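Local atomic coordinates of glycosyl hydrolase family 10 (Bacteroides intestinalis DSM 17393, PDB entry 4QPW), a protein that binds xylan chains, here xylohexaose, through the carbohydrate-binding module of this chain, part of a larger enzyme that probably hydrolyses glycosidic bonds. Residues A[75-86]-A[97-108]; A[25-33]-A[40-48]. All blocks are in the same frame, centred on the assembly; numbering follows the deposited sequence.

Interaction 1 of 2, residues A[75-86]-A[97-108]; sequences MVRGSAEGKLNF and GSFSFNTEWKEY
In the module's beta-sandwich, both segments pass from one sheet to the other: M75 and V76 pair with E107 and K106 in one sheet, and 82-86 pairs with 97-101 in the second. The two ladders are antiparallel and differ in register by one residue. V76 N donates to K106 O, while L84 N meets F99 O almost straight, at 2.8 Å.

W105 lies between two side chains of 75-86. R77 CD sits 3.4 Å from the centroid of the W105 five-membered ring, close to the ring normal, a CH-pi contact. With CG between the backbone N and carbonyl carbon (chi1 70°) and the chain extended beyond, the guanidinium reaches over the indole, its plane only 10° from that of the ring. R77 NE and W105 NE1 are both donors and turn to other acceptors, Q133 OE1 and E37 OE2 respectively. M75 CE lies over the opposite indole face and M75 CG comes to 3.5 Å from W105 CE3, while M75 SD makes a looser, oblique Met-aromatic contact.

Two phenyl rings lie over glycines of the facing strand. G82 CA is 4.0 Å from the F101 ring centroid, and G97 CA is equally far from that of F86; both are CH-pi contacts over a face. F86 CE2 also comes over the centre of the F99 ring, whose other face takes Y108 CB, though the F86 and F99 planes meet obliquely at 44°.

Between the ladders a water accepts from N102 N at 3.0 Å and lies near Y108 OH and V76 O, while N102 OD1 takes E104 N in an Asx turn. The two antiparallel ladders thus join both sheets of a beta-sandwich, the fold of many carbohydrate-binding modules.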
loop_
_atom_site.group_PDB
_atom_site.type_symbol
_atom_site.label_atom_id
_atom_site.label_comp_id
_atom_site.label_asym_id
_atom_site.label_seq_id
_atom_site.Cartn_x
_atom_site.Cartn_y
_atom_site.Cartn_z
ATOM N N MET A 75 -1.856 8.144 -0.753
ATOM C CA MET A 75 -1.071 9.111 -1.552
ATOM C C MET A 75 0.216 8.435 -1.990
ATOM O O MET A 75 0.996 7.943 -1.142
ATOM C CB MET A 75 -0.851 10.383 -0.800
ATOM C CG MET A 75 0.115 11.308 -1.537
ATOM S SD MET A 75 0.042 13.070 -1.143
ATOM C CE MET A 75 1.653 13.398 -0.535
ATOM N N VAL A 76 0.418 8.379 -3.301
ATOM C CA VAL A 76 1.468 7.549 -3.945
ATOM C C VAL A 76 2.093 8.324 -5.074
ATOM O O VAL A 76 1.390 9.069 -5.809
ATOM C CB VAL A 76 0.889 6.266 -4.507
ATOM C CG1 VAL A 76 1.944 5.343 -5.117
ATOM C CG2 VAL A 76 0.023 5.571 -3.523
ATOM N N ARG A 77 3.387 8.151 -5.266
ATOM C CA ARG A 77 4.056 8.552 -6.545
ATOM C C ARG A 77 5.120 7.488 -6.809
ATOM O O ARG A 77 5.559 6.693 -5.930
ATOM C CB ARG A 77 4.621 9.920 -6.468
ATOM C CG ARG A 77 5.753 10.086 -5.630
ATOM C CD ARG A 77 6.451 11.475 -5.713
ATOM N NE ARG A 77 7.702 11.608 -5.080
ATOM C CZ ARG A 77 8.545 12.693 -5.004
ATOM N NH1 ARG A 77 8.263 13.888 -5.611
ATOM N NH2 ARG A 77 9.666 12.550 -4.274
ATOM N N GLY A 78 5.659 7.531 -8.032
ATOM C CA GLY A 78 6.794 6.707 -8.407
ATOM C C GLY A 78 7.752 7.438 -9.265
ATOM O O GLY A 78 7.481 8.542 -9.795
ATOM N N SER A 79 8.902 6.822 -9.454
ATOM C CA SER A 79 9.943 7.400 -10.338
ATOM C C SER A 79 9.549 7.270 -11.765
ATOM O O SER A 79 10.242 7.921 -12.618
ATOM C CB SER A 79 11.282 6.665 -10.117
ATOM O OG SER A 79 11.158 5.301 -10.220
ATOM N N ALA A 80 8.623 6.504 -12.133
ATOM C CA ALA A 80 8.051 6.350 -13.441
ATOM C C ALA A 80 6.629 5.887 -13.296
ATOM O O ALA A 80 6.193 5.499 -12.156
ATOM C CB ALA A 80 8.800 5.304 -14.265
ATOM N N GLU A 81 5.804 5.950 -14.309
ATOM C CA GLU A 81 4.505 5.414 -14.303
ATOM C C GLU A 81 4.504 3.918 -13.983
ATOM O O GLU A 81 5.348 3.150 -14.515
ATOM C CB GLU A 81 3.761 5.658 -15.628
ATOM C CG GLU A 81 3.382 7.111 -15.783
ATOM C CD GLU A 81 2.808 7.509 -17.147
ATOM O OE1 GLU A 81 2.235 6.689 -17.831
ATOM O OE2 GLU A 81 2.924 8.695 -17.487
ATOM N N GLY A 82 3.627 3.410 -13.129
ATOM C CA GLY A 82 3.505 2.017 -12.826
ATOM C C GLY A 82 2.256 1.723 -12.078
ATOM O O GLY A 82 1.394 2.630 -11.893
ATOM N N LYS A 83 2.072 0.448 -11.707
ATOM C CA LYS A 83 0.892 -0.016 -11.044
ATOM C C LYS A 83 1.171 -0.671 -9.691
ATOM O O LYS A 83 2.124 -1.449 -9.542
ATOM C CB LYS A 83 0.166 -1.035 -11.941
ATOM C CG LYS A 83 -1.087 -1.651 -11.391
ATOM C CD LYS A 83 -1.705 -2.772 -12.212
ATOM C CE LYS A 83 -2.538 -2.095 -13.240
ATOM N NZ LYS A 83 -2.626 -2.941 -14.474
ATOM N N LEU A 84 0.345 -0.284 -8.712
ATOM C CA LEU A 84 0.354 -0.768 -7.291
ATOM C C LEU A 84 -0.862 -1.746 -7.178
ATOM O O LEU A 84 -1.955 -1.209 -7.412
ATOM C CB LEU A 84 0.326 0.524 -6.297
ATOM C CG LEU A 84 0.722 0.296 -4.976
ATOM C CD1 LEU A 84 2.194 -0.093 -4.850
ATOM C CD2 LEU A 84 0.475 1.534 -4.123
ATOM N N ASN A 85 -0.782 -2.991 -6.909
ATOM C CA ASN A 85 -1.916 -3.822 -6.601
ATOM C C ASN A 85 -2.163 -3.869 -5.114
ATOM O O ASN A 85 -1.168 -3.811 -4.324
ATOM C CB ASN A 85 -1.701 -5.242 -7.115
ATOM C CG ASN A 85 -1.632 -5.239 -8.628
ATOM O OD1 ASN A 85 -0.543 -5.060 -9.180
ATOM N ND2 ASN A 85 -2.715 -5.161 -9.243
ATOM N N PHE A 86 -3.387 -3.943 -4.654
ATOM C CA PHE A 86 -3.703 -3.993 -3.240
ATOM C C PHE A 86 -4.841 -4.832 -2.948
ATOM O O PHE A 86 -5.715 -5.096 -3.866
ATOM C CB PHE A 86 -3.830 -2.560 -2.660
ATOM C CG PHE A 86 -4.946 -1.795 -3.258
ATOM C CD1 PHE A 86 -6.225 -2.057 -2.954
ATOM C CD2 PHE A 86 -4.670 -0.851 -4.222
ATOM C CE1 PHE A 86 -7.264 -1.399 -3.572
ATOM C CE2 PHE A 86 -5.722 -0.193 -4.857
ATOM C CZ PHE A 86 -6.971 -0.477 -4.513
ATOM N N GLY A 97 -8.018 -4.223 -5.644
ATOM C CA GLY A 97 -7.963 -3.230 -6.668
ATOM C C GLY A 97 -6.554 -2.833 -6.992
ATOM O O GLY A 97 -5.618 -3.531 -6.599
ATOM N N SER A 98 -6.386 -1.803 -7.760
ATOM C CA SER A 98 -5.078 -1.327 -8.122
ATOM C C SER A 98 -5.063 0.166 -8.338
ATOM O O SER A 98 -6.151 0.757 -8.655
ATOM C CB SER A 98 -4.521 -2.018 -9.323
ATOM O OG SER A 98 -5.281 -1.641 -10.431
ATOM N N PHE A 99 -3.922 0.806 -8.177
ATOM C CA PHE A 99 -3.718 2.197 -8.498
ATOM C C PHE A 99 -2.583 2.337 -9.526
ATOM O O PHE A 99 -1.509 1.734 -9.390
ATOM C CB PHE A 99 -3.377 3.046 -7.243
ATOM C CG PHE A 99 -4.411 3.103 -6.145
ATOM C CD1 PHE A 99 -5.747 3.295 -6.414
ATOM C CD2 PHE A 99 -4.035 3.000 -4.806
ATOM C CE1 PHE A 99 -6.685 3.384 -5.413
ATOM C CE2 PHE A 99 -4.972 3.118 -3.823
ATOM C CZ PHE A 99 -6.276 3.341 -4.101
ATOM N N SER A 100 -2.818 3.194 -10.511
ATOM C CA SER A 100 -1.794 3.507 -11.543
ATOM C C SER A 100 -1.209 4.883 -11.256
ATOM O O SER A 100 -1.918 5.890 -11.433
ATOM C CB SER A 100 -2.446 3.485 -12.949
ATOM O OG SER A 100 -2.847 2.122 -13.198
ATOM N N PHE A 101 -0.027 4.886 -10.714
ATOM C CA PHE A 101 0.647 6.062 -10.218
ATOM C C PHE A 101 1.518 6.693 -11.256
ATOM O O PHE A 101 1.807 6.035 -12.303
ATOM C CB PHE A 101 1.366 5.723 -8.902
ATOM C CG PHE A 101 2.406 4.643 -9.032
ATOM C CD1 PHE A 101 3.643 4.864 -9.629
ATOM C CD2 PHE A 101 2.151 3.371 -8.603
ATOM C CE1 PHE A 101 4.589 3.851 -9.799
ATOM C CE2 PHE A 101 3.069 2.356 -8.747
ATOM C CZ PHE A 101 4.294 2.581 -9.330
ATOM N N ASN A 102 1.953 7.875 -10.976
ATOM C CA ASN A 102 2.865 8.603 -11.891
ATOM C C ASN A 102 3.848 9.322 -11.083
ATOM O O ASN A 102 4.096 9.043 -9.854
ATOM C CB ASN A 102 2.047 9.480 -12.885
ATOM C CG ASN A 102 1.457 10.673 -12.263
ATOM O OD1 ASN A 102 1.615 10.974 -11.106
ATOM N ND2 ASN A 102 0.802 11.511 -13.119
ATOM N N THR A 103 4.570 10.327 -11.630
ATOM C CA THR A 103 5.593 10.997 -10.964
ATOM C C THR A 103 5.169 12.169 -10.063
ATOM O O THR A 103 6.008 12.854 -9.495
ATOM C CB THR A 103 6.764 11.440 -11.917
ATOM O OG1 THR A 103 6.256 12.565 -12.724
ATOM C CG2 THR A 103 7.263 10.324 -12.739
ATOM N N GLU A 104 3.896 12.457 -9.987
ATOM C CA GLU A 104 3.338 13.531 -9.176
ATOM C C GLU A 104 2.760 12.899 -7.884
ATOM O O GLU A 104 2.104 11.871 -7.985
ATOM C CB GLU A 104 2.184 14.185 -9.975
ATOM C CG GLU A 104 2.657 14.726 -11.330
ATOM C CD GLU A 104 1.588 15.257 -12.210
ATOM O OE1 GLU A 104 0.397 15.226 -11.859
ATOM O OE2 GLU A 104 1.912 15.839 -13.317
ATOM N N TRP A 105 2.906 13.578 -6.786
ATOM C CA TRP A 105 2.194 13.162 -5.542
ATOM C C TRP A 105 0.705 13.353 -5.779
ATOM O O TRP A 105 0.241 14.542 -5.990
ATOM C CB TRP A 105 2.624 13.917 -4.363
ATOM C CG TRP A 105 3.918 13.473 -3.753
ATOM C CD1 TRP A 105 5.048 14.153 -3.669
ATOM C CD2 TRP A 105 4.146 12.207 -3.086
ATOM N NE1 TRP A 105 6.006 13.429 -2.919
ATOM C CE2 TRP A 105 5.391 12.236 -2.559
ATOM C CE3 TRP A 105 3.347 11.074 -2.871
ATOM C CZ2 TRP A 105 5.906 11.143 -1.774
ATOM C CZ3 TRP A 105 3.851 10.035 -2.091
ATOM C CH2 TRP A 105 5.107 10.111 -1.577
ATOM N N LYS A 106 -0.091 12.302 -5.736
ATOM C CA LYS A 106 -1.530 12.318 -5.936
ATOM C C LYS A 106 -2.161 11.399 -4.906
ATOM O O LYS A 106 -1.545 10.440 -4.465
ATOM C CB LYS A 106 -1.933 11.838 -7.346
ATOM C CG LYS A 106 -1.420 12.860 -8.413
ATOM C CD LYS A 106 -1.510 12.375 -9.839
ATOM C CE LYS A 106 -2.785 11.806 -10.290
ATOM N NZ LYS A 106 -2.582 11.387 -11.772
ATOM N N GLU A 107 -3.421 11.696 -4.553
ATOM C CA GLU A 107 -4.209 10.811 -3.721
ATOM C C GLU A 107 -5.060 9.938 -4.582
ATOM O O GLU A 107 -5.678 10.444 -5.564
ATOM C CB GLU A 107 -5.096 11.604 -2.741
ATOM C CG GLU A 107 -5.710 10.718 -1.670
ATOM C CD GLU A 107 -6.609 11.511 -0.754
ATOM O OE1 GLU A 107 -7.750 11.832 -1.185
ATOM O OE2 GLU A 107 -6.201 11.854 0.384
ATOM N N TYR A 108 -5.104 8.659 -4.318
ATOM C CA TYR A 108 -5.936 7.688 -4.980
ATOM C C TYR A 108 -6.987 7.193 -4.036
ATOM O O TYR A 108 -6.676 6.973 -2.821
ATOM C CB TYR A 108 -5.049 6.525 -5.507
ATOM C CG TYR A 108 -3.990 6.985 -6.482
ATOM C CD1 TYR A 108 -4.322 7.018 -7.885
ATOM C CD2 TYR A 108 -2.829 7.541 -6.091
ATOM C CE1 TYR A 108 -3.463 7.530 -8.824
ATOM C CE2 TYR A 108 -1.923 8.033 -7.020
ATOM C CZ TYR A 108 -2.270 8.031 -8.386
ATOM O OH TYR A 108 -1.373 8.574 -9.315
HETATM O O HOH W 1 1.064 9.372 -8.536
HETATM O O HOH W 2 6.151 14.827 -7.041
HETATM O O HOH W 3 8.716 11.237 -8.707
#

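Interaction 2 of 2, residues A[25-33]-A[40-48]; sequences VKETTTIGK and LEIKTSVAA
I31 lies alongside I42, the two side chains pointing the same way, with I31 CG1 4.1 Å from I42 CG2. Both carry CG1 anti to the carbonyl carbon (chi1 -58° and -56°), and this match sets the two CG1 branches side by side on the face that looks toward strands 19-21 and 54-57. T29 and T44 continue that face in the same side-by-side manner: the T44 methyl CG2 approaches T29 OG1 at 3.9 Å. T44 OG1 itself is held elsewhere, by F128 O and G130 N.

The backbone evidence is that of an antiparallel ladder, in which strand 29-31 runs beside strand 40-44 at 175°. T30 and K43 form a hydrogen-bonded pair, each N-H in the plane of the opposing carbonyl, and G32 and E41 form the next; T29-T44 and I31-I42 are the non-hydrogen-bonded pairs. This pairing makes 29-31 a flank of the module's seven-stranded sheet, while 40-44 is bonded on its other side to strand 130-141. At G32 the chain turns a corner, and G32 O, 2.8 Å from E41 N, also meets the L40 methyl CD1 at 3.6 Å.

Past T44 the backbone bond from S45 N to T28 O still joins the segments, and a water bridges the loops beyond. This single water donates to both T29 OG1 (2.9 Å) and V46 O (2.7 Å), and it lies close to T28 OG1 as well. T29 OG1 spends its own proton on V25 O at 2.8 Å, tying the turn at 25-28 to T29. Beyond it, V25 CG1 rests against A48 CA at 3.8 Å.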
loop_
_atom_site.group_PDB
_atom_site.type_symbol
_atom_site.label_atom_id
_atom_site.label_comp_id
_atom_site.label_asym_id
_atom_site.label_seq_id
_atom_site.Cartn_x
_atom_site.Cartn_y
_atom_site.Cartn_z
ATOM N N VAL A 25 14.783 -11.572 -5.326
ATOM C CA VAL A 25 15.089 -10.190 -5.530
ATOM C C VAL A 25 15.549 -9.524 -4.262
ATOM O O VAL A 25 15.518 -8.282 -4.111
ATOM C CB VAL A 25 13.971 -9.373 -6.235
ATOM C CG1 VAL A 25 13.806 -9.808 -7.681
ATOM C CG2 VAL A 25 12.687 -9.479 -5.454
ATOM N N LYS A 26 16.058 -10.300 -3.314
ATOM C CA LYS A 26 16.480 -9.749 -2.047
ATOM C C LYS A 26 17.562 -8.755 -2.132
ATOM O O LYS A 26 17.592 -7.790 -1.339
ATOM C CB LYS A 26 16.985 -10.918 -1.109
ATOM C CG LYS A 26 17.693 -10.546 0.185
ATOM C CD LYS A 26 18.379 -11.784 0.849
ATOM C CE LYS A 26 19.115 -11.291 2.100
ATOM N NZ LYS A 26 19.467 -12.495 2.920
ATOM N N GLU A 27 18.543 -8.916 -3.025
ATOM C CA GLU A 27 19.645 -8.026 -3.100
ATOM C C GLU A 27 19.365 -6.661 -3.669
ATOM O O GLU A 27 20.110 -5.742 -3.395
ATOM C CB GLU A 27 20.819 -8.667 -3.819
ATOM C CG GLU A 27 21.400 -9.921 -3.209
ATOM C CD GLU A 27 21.832 -9.725 -1.790
ATOM O OE1 GLU A 27 22.589 -8.680 -1.629
ATOM O OE2 GLU A 27 21.453 -10.522 -0.879
ATOM N N THR A 28 18.354 -6.580 -4.503
ATOM C CA THR A 28 18.095 -5.440 -5.328
ATOM C C THR A 28 16.805 -4.656 -4.897
ATOM O O THR A 28 16.382 -3.769 -5.630
ATOM C CB THR A 28 18.042 -5.856 -6.797
ATOM O OG1 THR A 28 17.213 -6.958 -6.931
ATOM C CG2 THR A 28 19.462 -6.217 -7.307
ATOM N N THR A 29 16.268 -5.007 -3.739
ATOM C CA THR A 29 14.966 -4.440 -3.237
ATOM C C THR A 29 15.206 -3.935 -1.860
ATOM O O THR A 29 15.820 -4.600 -1.003
ATOM C CB THR A 29 13.953 -5.523 -3.241
ATOM O OG1 THR A 29 13.813 -6.132 -4.537
ATOM C CG2 THR A 29 12.578 -4.966 -2.795
ATOM N N THR A 30 14.596 -2.763 -1.539
ATOM C CA THR A 30 14.542 -2.257 -0.189
ATOM C C THR A 30 13.148 -1.722 0.108
ATOM O O THR A 30 12.495 -1.130 -0.751
ATOM C CB THR A 30 15.555 -1.176 0.117
ATOM O OG1 THR A 30 15.439 -0.152 -0.675
ATOM C CG2 THR A 30 16.943 -1.654 -0.179
ATOM N N ILE A 31 12.669 -1.967 1.308
ATOM C CA ILE A 31 11.390 -1.426 1.852
ATOM C C ILE A 31 11.643 -0.756 3.186
ATOM O O ILE A 31 12.193 -1.405 4.118
ATOM C CB ILE A 31 10.351 -2.542 2.026
ATOM C CG1 ILE A 31 10.051 -3.264 0.740
ATOM C CG2 ILE A 31 9.087 -2.001 2.673
ATOM C CD1 ILE A 31 9.184 -4.471 0.900
ATOM N N GLY A 32 11.361 0.538 3.319
ATOM C CA GLY A 32 11.504 1.218 4.598
ATOM C C GLY A 32 11.237 2.698 4.465
ATOM O O GLY A 32 10.797 3.160 3.400
ATOM N N LYS A 33 11.508 3.423 5.509
ATOM C CA LYS A 33 11.222 4.843 5.499
ATOM C C LYS A 33 12.228 5.668 4.849
ATOM O O LYS A 33 13.488 5.428 5.063
ATOM C CB LYS A 33 11.133 5.342 6.929
ATOM C CG LYS A 33 9.836 5.179 7.497
ATOM C CD LYS A 33 8.713 6.070 6.919
ATOM C CE LYS A 33 8.951 7.534 6.859
ATOM N NZ LYS A 33 8.930 8.237 8.196
ATOM N N LEU A 40 6.984 6.179 3.193
ATOM C CA LEU A 40 7.395 4.800 2.969
ATOM C C LEU A 40 7.973 4.698 1.569
ATOM O O LEU A 40 7.397 5.275 0.628
ATOM C CB LEU A 40 6.199 3.880 3.176
ATOM C CG LEU A 40 6.392 2.423 2.948
ATOM C CD1 LEU A 40 7.450 1.795 3.850
ATOM C CD2 LEU A 40 5.101 1.679 3.105
ATOM N N GLU A 41 9.050 3.964 1.356
ATOM C CA GLU A 41 9.692 3.850 0.063
ATOM C C GLU A 41 10.004 2.393 -0.249
ATOM O O GLU A 41 10.568 1.670 0.572
ATOM C CB GLU A 41 10.959 4.702 0.073
ATOM C CG GLU A 41 11.733 4.736 -1.225
ATOM C CD GLU A 41 12.755 5.890 -1.317
ATOM O OE1 GLU A 41 13.960 5.496 -1.446
ATOM O OE2 GLU A 41 12.438 7.036 -1.357
ATOM N N ILE A 42 9.668 1.993 -1.449
ATOM C CA ILE A 42 9.919 0.624 -1.972
ATOM C C ILE A 42 10.794 0.837 -3.227
ATOM O O ILE A 42 10.311 1.409 -4.244
ATOM C CB ILE A 42 8.678 -0.137 -2.280
ATOM C CG1 ILE A 42 7.777 -0.198 -1.004
ATOM C CG2 ILE A 42 9.014 -1.519 -2.841
ATOM C CD1 ILE A 42 6.656 0.841 -0.976
ATOM N N LYS A 43 12.063 0.431 -3.160
ATOM C CA LYS A 43 12.999 0.633 -4.267
ATOM C C LYS A 43 13.454 -0.672 -4.833
ATOM O O LYS A 43 13.880 -1.559 -4.090
ATOM C CB LYS A 43 14.186 1.386 -3.798
ATOM C CG LYS A 43 14.018 2.787 -3.556
ATOM C CD LYS A 43 15.414 3.453 -3.531
ATOM C CE LYS A 43 16.181 3.040 -4.769
ATOM N NZ LYS A 43 16.949 4.163 -5.369
ATOM N N THR A 44 13.406 -0.777 -6.144
ATOM C CA THR A 44 13.741 -2.015 -6.883
ATOM C C THR A 44 14.602 -1.657 -8.051
ATOM O O THR A 44 14.413 -0.645 -8.747
ATOM C CB THR A 44 12.592 -2.722 -7.405
ATOM O OG1 THR A 44 11.787 -1.776 -8.144
ATOM C CG2 THR A 44 11.755 -3.343 -6.323
ATOM N N SER A 45 15.650 -2.495 -8.315
ATOM C CA SER A 45 16.438 -2.351 -9.596
ATOM C C SER A 45 16.223 -3.493 -10.476
ATOM O O SER A 45 16.658 -3.412 -11.689
ATOM C CB SER A 45 17.901 -2.065 -9.311
ATOM O OG SER A 45 18.482 -3.160 -8.686
ATOM N N VAL A 46 15.582 -4.561 -10.103
ATOM C CA VAL A 46 15.324 -5.772 -10.906
ATOM C C VAL A 46 13.880 -6.177 -10.704
ATOM O O VAL A 46 13.448 -6.417 -9.521
ATOM C CB VAL A 46 16.281 -6.972 -10.544
ATOM C CG1 VAL A 46 15.929 -8.173 -11.375
ATOM C CG2 VAL A 46 17.730 -6.571 -10.707
ATOM N N ALA A 47 13.096 -6.348 -11.732
ATOM C CA ALA A 47 11.716 -6.838 -11.583
ATOM C C ALA A 47 11.703 -8.217 -11.072
ATOM O O ALA A 47 12.549 -9.108 -11.539
ATOM C CB ALA A 47 11.002 -6.779 -12.918
ATOM N N ALA A 48 10.838 -8.589 -10.176
ATOM C CA ALA A 48 10.653 -9.947 -9.781
ATOM C C ALA A 48 9.895 -10.696 -10.889
ATOM O O ALA A 48 9.228 -10.089 -11.715
ATOM C CB ALA A 48 9.833 -10.009 -8.463
HETATM O O HOH W 4 14.724 -5.719 -7.249
HETATM O O HOH W 5 13.486 1.623 0.141
HETATM O O HOH W 6 16.991 -1.187 -3.586
#

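Overall arrangement
Reading from the N terminus, interaction 2 comes first: 25-33 returns through a short connection to 40-48, closing a local antiparallel pairing before any residue of interaction 1 is reached. Interaction 1 follows in series, the chain running from 75-86 through the remainder of the 82-89/95-101 hairpin to 97-108, so the two neither nest nor cross. The centres of interactions 1 and 2 lie about 16 Å apart, and they do not touch. They share the larger sheet: strand 130-141 pairs with both 39-44 and 69-78. Interaction 1 contains strands of the five-stranded sheet, where N85 bonds through its backbone to Q124 of the xylan-binding pocket; interaction 2 packs on that sheet through side chains.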